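Local structure of quinoline 2-oxidoreductase medium subunit (Pseudomonas putida, 1T3Q) at residues M124-A129 and R210-A215; M135-A138 and V143-V146; R9-A12 and E16-Q19; G198-M201 and C206-A209; L97-H102 and F180-R185. The protein carries the FAD of a molybdenum hydroxylase that oxidises quinoline, and probably passes electrons through this flavin. All blocks are in the same frame, centred on the assembly; numbering follows the deposited sequence.

Contact 1 of 5, residues M124-A129 and R210-A215; sequences MPFLMA and RIALGA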
# COMPACT_ATOMS: atom_id res chain seq x y z
N MET C 124 15.29 -0.77 -48.67
CA MET C 124 14.44 -1.39 -49.69
C MET C 124 14.05 -0.51 -50.88
O MET C 124 14.13 -0.95 -52.03
CB MET C 124 13.20 -2.01 -49.05
CG MET C 124 13.51 -3.22 -48.16
SD MET C 124 14.44 -4.55 -48.99
CE MET C 124 16.12 -4.11 -48.59
N PRO C 125 13.61 0.74 -50.64
CA PRO C 125 13.25 1.56 -51.80
C PRO C 125 14.45 1.74 -52.72
O PRO C 125 14.32 1.70 -53.94
CB PRO C 125 12.80 2.88 -51.17
CG PRO C 125 12.22 2.44 -49.85
CD PRO C 125 13.24 1.40 -49.38
N PHE C 126 15.62 1.93 -52.11
CA PHE C 126 16.85 2.11 -52.87
C PHE C 126 17.23 0.85 -53.63
O PHE C 126 17.58 0.90 -54.81
CB PHE C 126 18.01 2.48 -51.93
CG PHE C 126 19.37 2.26 -52.53
CD1 PHE C 126 19.87 3.12 -53.51
CD2 PHE C 126 20.14 1.17 -52.15
CE1 PHE C 126 21.11 2.89 -54.10
CE2 PHE C 126 21.39 0.93 -52.74
CZ PHE C 126 21.87 1.79 -53.71
N LEU C 127 17.18 -0.29 -52.94
CA LEU C 127 17.55 -1.56 -53.56
C LEU C 127 16.62 -2.01 -54.68
O LEU C 127 17.08 -2.40 -55.76
CB LEU C 127 17.63 -2.66 -52.50
CG LEU C 127 18.17 -4.00 -53.00
CD1 LEU C 127 19.62 -3.84 -53.45
CD2 LEU C 127 18.08 -5.04 -51.89
N MET C 128 15.32 -1.97 -54.43
CA MET C 128 14.37 -2.39 -55.45
C MET C 128 14.53 -1.59 -56.74
O MET C 128 14.49 -2.15 -57.84
CB MET C 128 12.94 -2.27 -54.93
CG MET C 128 12.62 -3.20 -53.77
SD MET C 128 12.97 -4.94 -54.13
CE MET C 128 14.58 -5.17 -53.33
N ALA C 129 14.72 -0.28 -56.61
CA ALA C 129 14.90 0.58 -57.77
C ALA C 129 16.17 0.18 -58.50
O ALA C 129 16.19 0.04 -59.73
CB ALA C 129 14.97 2.05 -57.35
N ARG C 210 26.81 -1.20 -62.82
CA ARG C 210 25.65 -0.44 -62.36
C ARG C 210 26.00 0.01 -60.95
O ARG C 210 26.03 -0.80 -60.02
CB ARG C 210 24.38 -1.30 -62.34
CG ARG C 210 23.82 -1.64 -63.72
CD ARG C 210 23.25 -0.41 -64.44
NE ARG C 210 22.03 0.08 -63.82
CZ ARG C 210 21.26 1.05 -64.32
NH1 ARG C 210 21.59 1.63 -65.47
NH2 ARG C 210 20.17 1.44 -63.68
N ILE C 211 26.29 1.30 -60.81
CA ILE C 211 26.65 1.89 -59.53
C ILE C 211 25.49 2.77 -59.09
O ILE C 211 25.00 3.59 -59.86
CB ILE C 211 27.91 2.77 -59.66
CG1 ILE C 211 29.02 1.99 -60.36
CG2 ILE C 211 28.36 3.26 -58.29
CD1 ILE C 211 29.36 0.67 -59.70
N ALA C 212 25.04 2.59 -57.84
CA ALA C 212 23.93 3.37 -57.32
C ALA C 212 24.17 3.85 -55.90
O ALA C 212 24.74 3.14 -55.07
CB ALA C 212 22.65 2.53 -57.37
N LEU C 213 23.73 5.07 -55.62
CA LEU C 213 23.88 5.65 -54.29
C LEU C 213 22.50 5.98 -53.72
O LEU C 213 21.63 6.48 -54.44
CB LEU C 213 24.72 6.93 -54.34
CG LEU C 213 26.24 6.77 -54.47
CD1 LEU C 213 26.59 6.13 -55.80
CD2 LEU C 213 26.89 8.13 -54.35
N GLY C 214 22.31 5.68 -52.45
CA GLY C 214 21.04 5.96 -51.81
C GLY C 214 21.22 6.79 -50.55
O GLY C 214 22.34 6.91 -50.04
N ALA C 215 20.13 7.35 -50.06
CA ALA C 215 20.14 8.17 -48.84
C ALA C 215 20.90 9.48 -48.99
O ALA C 215 20.97 10.27 -48.05
CB ALA C 215 20.71 7.36 -47.68
O HOH W 1 18.00 0.97 -61.92
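Phe126 of helix 123-130 lies over Gly214 of strand 205-214, their CA atoms 5.8 Å apart, with the helix and strand segments running nearly antiparallel at 161° and 8.9 Å between their axes. One side chain carries the contact. CG of Phe126 stands anti to the backbone N (chi1 162°), which sends the ring out from the helix and toward the strand. Its CD1 meets CA of Gly214 at 3.5 Å. CE1 comes up to the peptide link between Leu213 and Gly214, 3.4 Å from C of Leu213. CZ reaches O of Ala212 at 3.5 Å, and this oxygen sits at the ring edge, near its plane. CB of Ala212 closes the far end, 3.6 Å from CE1 of Phe126. Gly214 has no side chain, and this lets the ring approach the backbone closely; a CB there would clash with CD1. The contact joins a helix of the FAD-binding part of the chain to the sheet of the CO dehydrogenase flavoprotein C-terminal part. An alanine in place of Phe126 would leave Gly214 and Ala212 without the ring that packs on them and is likely to open a gap between helix and sheet. The other face of the strand is backed by helix 261-284, where Leu213 packs on Ala268 and Thr272. A polar link lies further along. Water 1 donates to O of Ala129 at 3.0 Å and accepts a weak bond from NH2 of Arg210, lying in the plane of that guanidinium.

Contact 2 of 5, residues M135-A138 and V143-V146; sequences MYIA and VRSV
Met135 pairs with Val146, and from there the two strand segments run antiparallel to Ala138 and Val143. Four backbone hydrogen bonds join them. Met135 N gives to Val146 O at 2.7 Å, and Val146 N returns a bond to Met135 O. Ile137 and Arg144 form the second hydrogen-bonded pair, with Ile137 N to Arg144 O at 2.8 Å and Arg144 N to Ile137 O at 2.9 Å. CA-H...O contacts fill in between, the shortest from Ser145 CA to Met135 O at 3.1 Å.

The apolar contacts divide between the two faces. On the face with Ile137, CD1 of Ile137 touches CG1 of Val146 at 3.8 Å, and CG1 of Val146 also lies near CB of Met135. On the other face, CB of Ser145 sits over the ring of Tyr136, a CH-pi contact 4.1 Å from the centroid. CG1 of Val143 comes to the edge of that ring. Arg168 makes a cation-pi contact with it.

The charged group is Arg144. Its CG lies between the backbone N and the carbonyl carbon (chi1 72°), and the chain then extends alongside Ile137. CD1 of Ile137 rests over one face of the guanidinium, 3.5 Å from NH1 and offset toward the rim. Salt bridges to Glu164 and Asp159 take up NE and NH2, and are likely to fix the orientation of the guanidinium.

Two strands joined by a short turn make a beta hairpin. It forms one edge of the antiparallel sheet in the FAD-binding domain, with strand 142-147 outermost within this chain.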
# COMPACT_ATOMS: atom_id res chain seq x y z
N MET C 135 6.71 -3.16 -59.26
CA MET C 135 5.70 -3.23 -58.22
C MET C 135 4.34 -3.48 -58.85
O MET C 135 4.02 -2.91 -59.89
CB MET C 135 5.61 -1.92 -57.43
CG MET C 135 6.55 -1.83 -56.25
SD MET C 135 8.22 -1.69 -56.81
CE MET C 135 9.00 -0.97 -55.35
N TYR C 136 3.56 -4.35 -58.21
CA TYR C 136 2.22 -4.64 -58.69
C TYR C 136 1.27 -4.08 -57.65
O TYR C 136 1.29 -4.48 -56.49
CB TYR C 136 2.04 -6.14 -58.90
CG TYR C 136 2.85 -6.63 -60.07
CD1 TYR C 136 4.23 -6.84 -59.95
CD2 TYR C 136 2.27 -6.78 -61.33
CE1 TYR C 136 5.00 -7.19 -61.06
CE2 TYR C 136 3.04 -7.13 -62.45
CZ TYR C 136 4.40 -7.33 -62.30
OH TYR C 136 5.17 -7.65 -63.40
N ILE C 137 0.46 -3.12 -58.09
CA ILE C 137 -0.47 -2.41 -57.22
C ILE C 137 -1.93 -2.70 -57.54
O ILE C 137 -2.36 -2.58 -58.69
CB ILE C 137 -0.22 -0.90 -57.34
CG1 ILE C 137 1.26 -0.61 -57.03
CG2 ILE C 137 -1.14 -0.14 -56.40
CD1 ILE C 137 1.73 0.78 -57.43
N ALA C 138 -2.70 -3.06 -56.52
CA ALA C 138 -4.11 -3.37 -56.69
C ALA C 138 -5.02 -2.22 -56.30
O ALA C 138 -4.73 -1.45 -55.38
CB ALA C 138 -4.48 -4.61 -55.89
N VAL C 143 -5.23 -4.66 -61.22
CA VAL C 143 -3.81 -4.60 -60.87
C VAL C 143 -2.95 -3.94 -61.95
O VAL C 143 -3.01 -4.32 -63.12
CB VAL C 143 -3.25 -6.02 -60.60
CG1 VAL C 143 -1.76 -5.95 -60.29
CG2 VAL C 143 -4.00 -6.65 -59.44
N ARG C 144 -2.15 -2.96 -61.54
CA ARG C 144 -1.26 -2.25 -62.46
C ARG C 144 0.18 -2.45 -61.99
O ARG C 144 0.43 -2.78 -60.83
CB ARG C 144 -1.59 -0.76 -62.49
CG ARG C 144 -1.18 0.00 -61.23
CD ARG C 144 -1.75 1.42 -61.24
NE ARG C 144 -1.39 2.18 -60.05
CZ ARG C 144 -0.26 2.85 -59.89
NH1 ARG C 144 -0.03 3.51 -58.76
NH2 ARG C 144 0.64 2.87 -60.86
N SER C 145 1.12 -2.24 -62.90
CA SER C 145 2.53 -2.40 -62.55
C SER C 145 3.28 -1.10 -62.80
O SER C 145 2.90 -0.29 -63.65
CB SER C 145 3.17 -3.53 -63.36
OG SER C 145 3.19 -3.22 -64.74
N VAL C 146 4.35 -0.90 -62.04
CA VAL C 146 5.17 0.29 -62.18
C VAL C 146 6.57 -0.10 -61.75
O VAL C 146 6.74 -0.95 -60.87
CB VAL C 146 4.63 1.43 -61.29
CG1 VAL C 146 4.64 1.00 -59.84
CG2 VAL C 146 5.46 2.68 -61.49

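Contact 3 of 5, residues R9-A12 and E16-Q19; sequences RAPA and EVIQ
Glu16 reaches back from the first turn of helix 14-23 to the loop that leads into it, so the contact closes a tight strand-loop-helix connection in the FAD-binding domain. Its side chain runs out along Pro11. CB of Glu16 lies 3.6 Å from CB of Pro11. With chi1 at -179° CG points straight away from the backbone N, and the chain stays extended, so CG and then the carboxylate pass over the same proline carbon. CD of Glu16 is 3.3 Å from CB of Pro11. At the tip the two oxygens part. OE1 takes a salt bridge from NH2 of Arg9 at 2.8 Å, through its anti lone pair. The bond is bent, 139° at the hydrogen. The oxygen lies near the guanidinium plane, but the carboxylate is turned 71° from that plane, so one nitrogen and one oxygen make the direct link. Water 2 adds a second route, accepting from NE of Arg9 and donating to OE1. OE2 turns to the loop backbone: water 3 donates to it and accepts from N of Ala12. The carboxylate thus ties both ends of segment 9-12 to the helix.

Pro11 also meets the next helix residue, Val17, at about a right angle. Both pack on Val51 of strand 49-52. CG of Pro11 presses on CG2 of Val17 at 3.2 Å, tighter than usual for two carbons.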
# COMPACT_ATOMS: atom_id res chain seq x y z
N ARG C 9 -9.75 -3.03 -38.60
CA ARG C 9 -10.30 -4.12 -39.40
C ARG C 9 -9.15 -4.92 -40.00
O ARG C 9 -8.13 -4.35 -40.38
CB ARG C 9 -11.19 -3.58 -40.53
CG ARG C 9 -12.50 -3.00 -40.05
CD ARG C 9 -13.42 -2.62 -41.21
NE ARG C 9 -13.83 -3.77 -42.02
CZ ARG C 9 -14.84 -3.73 -42.89
NH1 ARG C 9 -15.52 -2.61 -43.06
NH2 ARG C 9 -15.16 -4.81 -43.59
N ALA C 10 -9.32 -6.23 -40.06
CA ALA C 10 -8.31 -7.12 -40.63
C ALA C 10 -9.03 -8.09 -41.57
O ALA C 10 -9.19 -9.27 -41.25
CB ALA C 10 -7.60 -7.88 -39.52
N PRO C 11 -9.46 -7.60 -42.73
CA PRO C 11 -10.17 -8.43 -43.72
C PRO C 11 -9.39 -9.64 -44.23
O PRO C 11 -8.17 -9.63 -44.33
CB PRO C 11 -10.52 -7.43 -44.83
CG PRO C 11 -9.52 -6.34 -44.66
CD PRO C 11 -9.37 -6.21 -43.18
N ALA C 12 -10.14 -10.70 -44.55
CA ALA C 12 -9.55 -11.94 -45.02
C ALA C 12 -9.24 -11.95 -46.51
O ALA C 12 -8.69 -12.93 -47.02
CB ALA C 12 -10.48 -13.10 -44.69
N GLU C 16 -11.71 -6.95 -50.05
CA GLU C 16 -12.36 -6.30 -48.93
C GLU C 16 -11.49 -5.15 -48.42
O GLU C 16 -12.01 -4.09 -48.06
CB GLU C 16 -12.63 -7.30 -47.80
CG GLU C 16 -13.34 -6.67 -46.61
CD GLU C 16 -13.76 -7.69 -45.57
OE1 GLU C 16 -14.20 -7.27 -44.48
OE2 GLU C 16 -13.67 -8.91 -45.85
N VAL C 17 -10.18 -5.35 -48.41
CA VAL C 17 -9.25 -4.30 -47.98
C VAL C 17 -9.45 -3.09 -48.88
O VAL C 17 -9.62 -1.97 -48.41
CB VAL C 17 -7.77 -4.75 -48.10
CG1 VAL C 17 -6.84 -3.56 -47.91
CG2 VAL C 17 -7.47 -5.82 -47.07
N ILE C 18 -9.41 -3.34 -50.19
CA ILE C 18 -9.58 -2.29 -51.18
C ILE C 18 -10.92 -1.57 -51.01
O ILE C 18 -11.01 -0.35 -51.13
CB ILE C 18 -9.48 -2.88 -52.61
CG1 ILE C 18 -8.05 -3.35 -52.87
CG2 ILE C 18 -9.91 -1.85 -53.65
CD1 ILE C 18 -7.87 -4.15 -54.14
N GLN C 19 -11.96 -2.35 -50.71
CA GLN C 19 -13.29 -1.79 -50.52
C GLN C 19 -13.34 -0.86 -49.31
O GLN C 19 -13.92 0.23 -49.38
CB GLN C 19 -14.30 -2.93 -50.35
CG GLN C 19 -15.74 -2.54 -50.63
CD GLN C 19 -16.32 -1.64 -49.56
OE1 GLN C 19 -16.86 -0.57 -49.86
NE2 GLN C 19 -16.23 -2.07 -48.31
O HOH W 2 -12.98 -6.50 -42.22
O HOH W 3 -12.90 -10.61 -43.82

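Contact 4 of 5, residues G198-M201 and C206-A209; sequences GLSM and CVAA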
# COMPACT_ATOMS: atom_id res chain seq x y z
N GLY C 198 26.94 -3.28 -58.98
CA GLY C 198 26.66 -4.51 -59.70
C GLY C 198 27.64 -4.58 -60.85
O GLY C 198 27.65 -3.69 -61.71
N LEU C 199 28.46 -5.62 -60.88
CA LEU C 199 29.45 -5.75 -61.93
C LEU C 199 29.43 -7.06 -62.69
O LEU C 199 29.04 -8.10 -62.17
CB LEU C 199 30.86 -5.59 -61.35
CG LEU C 199 31.16 -4.34 -60.53
CD1 LEU C 199 32.58 -4.43 -60.01
CD2 LEU C 199 30.97 -3.10 -61.39
N SER C 200 29.85 -6.98 -63.95
CA SER C 200 29.97 -8.13 -64.81
C SER C 200 31.44 -8.11 -65.21
O SER C 200 31.92 -7.13 -65.80
CB SER C 200 29.08 -7.98 -66.05
OG SER C 200 29.29 -9.07 -66.93
N MET C 201 32.17 -9.16 -64.86
CA MET C 201 33.58 -9.24 -65.17
C MET C 201 33.89 -10.37 -66.14
O MET C 201 33.47 -11.51 -65.94
CB MET C 201 34.39 -9.45 -63.89
CG MET C 201 34.09 -8.46 -62.76
SD MET C 201 34.62 -6.77 -63.09
CE MET C 201 36.29 -6.81 -62.44
N CYS C 206 36.15 -5.24 -66.32
CA CYS C 206 34.72 -4.94 -66.20
C CYS C 206 34.10 -4.76 -67.57
O CYS C 206 34.62 -4.03 -68.41
CB CYS C 206 34.52 -3.67 -65.37
SG CYS C 206 32.78 -3.15 -65.21
N VAL C 207 32.98 -5.44 -67.81
CA VAL C 207 32.28 -5.34 -69.09
C VAL C 207 30.95 -4.62 -68.92
O VAL C 207 30.42 -4.05 -69.86
CB VAL C 207 32.03 -6.74 -69.70
CG1 VAL C 207 33.36 -7.47 -69.88
CG2 VAL C 207 31.11 -7.55 -68.81
N ALA C 208 30.41 -4.66 -67.70
CA ALA C 208 29.15 -4.00 -67.40
C ALA C 208 29.15 -3.57 -65.94
O ALA C 208 29.62 -4.31 -65.07
CB ALA C 208 27.99 -4.95 -67.67
N ALA C 209 28.62 -2.39 -65.67
CA ALA C 209 28.58 -1.89 -64.30
C ALA C 209 27.33 -1.06 -64.03
O ALA C 209 26.86 -0.33 -64.89
CB ALA C 209 29.83 -1.05 -64.02
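The carbonyl oxygen of Ser200 is gripped by two backbone N-H groups of the facing strand. Val207 N gives the strong bond, 2.8 Å to Ser200 O and practically straight at 179°. Ala208 N adds a weak one at 3.5 Å. Two residues thus face one, a classic beta bulge, and the register shifts by one between Ser200 and Met201. Ser200 N completes the pairing by giving to Ala208 O at 2.9 Å.

Ser200 and Ala208 share one face, their CB atoms 3.6 Å apart. Val207, the extra residue of the bulge, brings CG2 in beside them. Its CG1 is anti to the carbonyl carbon (chi1 -58°), which leaves CG2 between backbone N and carbonyl carbon, turned to Ser200. CG2 comes 3.0 Å from OG of Ser200, a close approach of a methyl to a hydroxyl oxygen. Leu176 packs on both Ser200 and Ala208.

The other face is apolar and sulfur-rich. CD2 of Leu199 meets CB of Ala209 at 3.5 Å and approaches SG of Cys206. Met201 bends at chi2 and chi3, which folds its thioether back over the facing strand. Its SD lies 3.8 Å from CB of Cys206. Helix 261-284 packs on this face, with Ala279 and Ala280 on Leu199 and Ala283 and Met284 on Met201.

The hairpin of strands 193-202 and 205-214 belongs to the C-terminal domain, away from the FAD. Its bulge is held mainly by the straight Val207 bond, with Ala208 N a weak second donor to the same oxygen; the side chains add van der Waals contact.

Contact 5 of 5, residues L97-H102 and F180-R185; sequences LAHVAH and FDEYAR. With FAD (flavin-adenine dinucleotide), chain R.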
# COMPACT_ATOMS: atom_id res chain seq x y z
N LEU C 97 19.50 -6.54 -46.10
CA LEU C 97 18.60 -6.57 -44.95
C LEU C 97 19.33 -6.67 -43.61
O LEU C 97 18.75 -6.34 -42.57
CB LEU C 97 17.61 -7.72 -45.10
CG LEU C 97 16.55 -7.49 -46.18
CD1 LEU C 97 15.85 -8.80 -46.52
CD2 LEU C 97 15.55 -6.46 -45.70
N ALA C 98 20.58 -7.10 -43.63
CA ALA C 98 21.36 -7.21 -42.40
C ALA C 98 21.59 -5.81 -41.81
O ALA C 98 21.81 -5.66 -40.61
CB ALA C 98 22.70 -7.88 -42.68
N HIS C 99 21.52 -4.80 -42.67
CA HIS C 99 21.73 -3.41 -42.27
C HIS C 99 20.44 -2.74 -41.80
O HIS C 99 20.48 -1.67 -41.19
CB HIS C 99 22.31 -2.61 -43.44
CG HIS C 99 23.70 -3.02 -43.83
ND1 HIS C 99 24.82 -2.58 -43.15
CD2 HIS C 99 24.15 -3.84 -44.80
CE1 HIS C 99 25.90 -3.12 -43.69
NE2 HIS C 99 25.52 -3.89 -44.69
N VAL C 100 19.30 -3.36 -42.08
CA VAL C 100 18.02 -2.77 -41.70
C VAL C 100 17.64 -2.99 -40.23
O VAL C 100 17.39 -4.12 -39.80
CB VAL C 100 16.88 -3.31 -42.60
CG1 VAL C 100 15.54 -2.79 -42.12
CG2 VAL C 100 17.13 -2.87 -44.04
N ALA C 101 17.60 -1.89 -39.49
CA ALA C 101 17.23 -1.89 -38.07
C ALA C 101 17.88 -3.03 -37.28
O ALA C 101 19.06 -3.34 -37.45
CB ALA C 101 15.71 -1.96 -37.94
N HIS C 102 17.09 -3.62 -36.40
CA HIS C 102 17.57 -4.72 -35.59
C HIS C 102 16.58 -5.87 -35.66
O HIS C 102 15.51 -5.76 -36.26
CB HIS C 102 17.76 -4.28 -34.13
CG HIS C 102 18.76 -3.18 -33.96
ND1 HIS C 102 18.48 -1.87 -34.27
CD2 HIS C 102 20.06 -3.21 -33.58
CE1 HIS C 102 19.56 -1.13 -34.08
NE2 HIS C 102 20.53 -1.92 -33.66
N PHE C 180 26.85 -4.54 -51.47
CA PHE C 180 26.25 -3.36 -50.88
C PHE C 180 26.95 -2.96 -49.59
O PHE C 180 27.53 -3.80 -48.90
CB PHE C 180 24.77 -3.64 -50.59
CG PHE C 180 24.09 -2.59 -49.76
CD1 PHE C 180 23.44 -1.52 -50.37
CD2 PHE C 180 24.08 -2.67 -48.37
CE1 PHE C 180 22.79 -0.54 -49.61
CE2 PHE C 180 23.44 -1.70 -47.59
CZ PHE C 180 22.79 -0.64 -48.21
N ASP C 181 26.88 -1.68 -49.26
CA ASP C 181 27.48 -1.18 -48.04
C ASP C 181 26.89 0.19 -47.75
O ASP C 181 26.27 0.80 -48.61
CB ASP C 181 29.00 -1.08 -48.18
CG ASP C 181 29.70 -1.04 -46.84
OD1 ASP C 181 30.94 -0.91 -46.83
OD2 ASP C 181 29.02 -1.16 -45.79
N GLU C 182 27.07 0.67 -46.52
CA GLU C 182 26.53 1.97 -46.14
C GLU C 182 27.29 2.51 -44.94
O GLU C 182 28.08 1.79 -44.32
CB GLU C 182 25.05 1.84 -45.79
CG GLU C 182 24.77 1.14 -44.46
CD GLU C 182 23.29 0.92 -44.21
OE1 GLU C 182 22.89 0.81 -43.03
OE2 GLU C 182 22.53 0.86 -45.19
N TYR C 183 27.07 3.77 -44.63
CA TYR C 183 27.71 4.41 -43.49
C TYR C 183 26.62 4.82 -42.51
O TYR C 183 25.76 5.63 -42.84
CB TYR C 183 28.48 5.66 -43.93
CG TYR C 183 29.28 6.31 -42.82
CD1 TYR C 183 30.59 5.89 -42.55
CD2 TYR C 183 28.75 7.35 -42.06
CE1 TYR C 183 31.34 6.50 -41.55
CE2 TYR C 183 29.50 7.96 -41.05
CZ TYR C 183 30.80 7.54 -40.81
OH TYR C 183 31.56 8.16 -39.84
N ALA C 184 26.67 4.25 -41.31
CA ALA C 184 25.71 4.56 -40.25
C ALA C 184 26.50 4.68 -38.95
O ALA C 184 27.48 3.97 -38.76
CB ALA C 184 24.67 3.44 -40.14
N ARG C 185 26.08 5.58 -38.07
CA ARG C 185 26.77 5.78 -36.79
C ARG C 185 27.13 4.43 -36.16
O ARG C 185 28.27 4.22 -35.74
CB ARG C 185 25.89 6.60 -35.84
CG ARG C 185 25.61 8.02 -36.36
CD ARG C 185 26.87 8.87 -36.39
NE ARG C 185 27.03 9.66 -35.16
CZ ARG C 185 28.15 9.71 -34.45
NH1 ARG C 185 28.20 10.45 -33.35
NH2 ARG C 185 29.20 9.01 -34.82
PA FAD R . 3.83 -0.09 -41.55
O1A FAD R . 4.55 0.75 -40.55
O2A FAD R . 2.71 -0.72 -41.19
O5B FAD R . 3.42 1.02 -42.49
C5B FAD R . 4.27 1.67 -43.49
C4B FAD R . 3.39 2.67 -44.35
O4B FAD R . 3.06 1.95 -45.60
C3B FAD R . 2.02 3.18 -43.81
O3B FAD R . 1.73 4.47 -44.26
C2B FAD R . 1.04 2.09 -44.33
O2B FAD R . -0.27 2.58 -44.49
C1B FAD R . 1.60 1.80 -45.69
N9A FAD R . 1.45 0.41 -46.14
C8A FAD R . 1.95 -0.72 -45.53
N7A FAD R . 1.84 -1.81 -46.29
C5A FAD R . 1.23 -1.37 -47.44
C6A FAD R . 0.85 -2.08 -48.71
N6A FAD R . 1.01 -3.36 -48.92
N1A FAD R . 0.26 -1.27 -49.67
C2A FAD R . 0.06 0.09 -49.49
N3A FAD R . 0.37 0.81 -48.37
C4A FAD R . 0.91 0.02 -47.35
N1 FAD R . 13.91 0.81 -42.15
C2 FAD R . 14.97 0.77 -42.96
O2 FAD R . 14.87 0.85 -44.16
N3 FAD R . 16.31 0.82 -42.44
C4 FAD R . 16.56 1.00 -41.08
O4 FAD R . 17.71 1.08 -40.70
C4X FAD R . 15.40 1.13 -40.19
N5 FAD R . 15.57 1.32 -38.84
C5X FAD R . 14.45 1.32 -38.03
C6 FAD R . 14.65 1.52 -36.63
C7 FAD R . 13.58 1.54 -35.74
C7M FAD R . 13.84 1.79 -34.27
C8 FAD R . 12.20 1.33 -36.24
C8M FAD R . 10.99 1.33 -35.33
C9 FAD R . 11.99 1.10 -37.62
C9A FAD R . 13.10 1.12 -38.53
N10 FAD R . 12.97 0.92 -39.98
C10 FAD R . 14.06 0.96 -40.80
C1' FAD R . 11.60 0.87 -40.56
C2' FAD R . 11.15 -0.58 -40.92
O2' FAD R . 11.84 -1.01 -42.10
C3' FAD R . 9.64 -0.50 -41.15
O3' FAD R . 9.12 -1.80 -40.84
C4' FAD R . 9.24 -0.12 -42.60
O4' FAD R . 9.78 1.16 -42.97
C5' FAD R . 7.74 -0.06 -42.64
O5' FAD R . 7.17 -1.48 -42.89
P FAD R . 6.01 -1.95 -42.05
O1P FAD R . 5.67 -3.34 -42.60
O2P FAD R . 6.23 -1.84 -40.69
O3P FAD R . 4.87 -1.07 -42.36
O HOH W 4 24.61 -0.79 -41.08
O HOH W 5 27.00 -5.25 -46.77
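His99 has CG anti to its carbonyl carbon (chi1 -67°) and Phe180 has CG anti to its backbone N (chi1 170°), and these torsions bring the two rings together. They form an offset edge-to-face (T-shaped) pair, planes 63° apart, with the edge of Phe180 toward the face of His99. CE2 of Phe180 lies 3.6 Å from CD2 of His99. The pair joins the flavin-binding loop 97-102 to strand 177-183 of the C-terminal domain's sheet. OE1 of Glu182 is 3.5 Å from CB of His99. Two waters lie in the plane of the imidazole and tie it to the strand. Water 4 sits at ND1 and donates to Glu182 OE1. Water 5 sits at NE2 and donates to Phe180 O. Each ring nitrogen thus has a water within bonding distance, and the two together are likely to limit rotation of the ring. An alanine at His99 would leave the edge of Phe180 without its partner ring and is likely to free both waters from this side.

Asp181 turns its OD1 to Arg274 in a salt bridge. NH1 of Arg185 donates a hydrogen bond to O of Leu691 of the neighbouring large subunit. The residues after His99 meet the flavin. CG1 of Val100 is 3.7 Å from FAD C2. CB of Ala101 is 3.4 Å from FAD N5. Ala101 N gives a weak hydrogen bond of 3.2 Å to FAD O4.

In the fold
Contacts 1 and 5 both join the FAD-binding domain to the sheet of the C-terminal domain. Contact 1 is buried and apolar at its centre. Contacts 2, 3, 4 and 5 are partly buried, and contacts 2 and 3 include exposed residues. Contact 5 carries waters and borders the flavin. It touches contact 1 where Phe126 packs on Phe180. Contact 4 shares strand 205-214 with contact 1, and Arg210 O probably bonds to Gly198 N between them. Contacts 2 and 4 are hairpins in different domains: regular pairing in one, a bulge in the other. Contact 3 relies on a salt bridge and waters. It meets contact 2 through Ile18 and Ala138, while Met128 and Met135 link contacts 1 and 2.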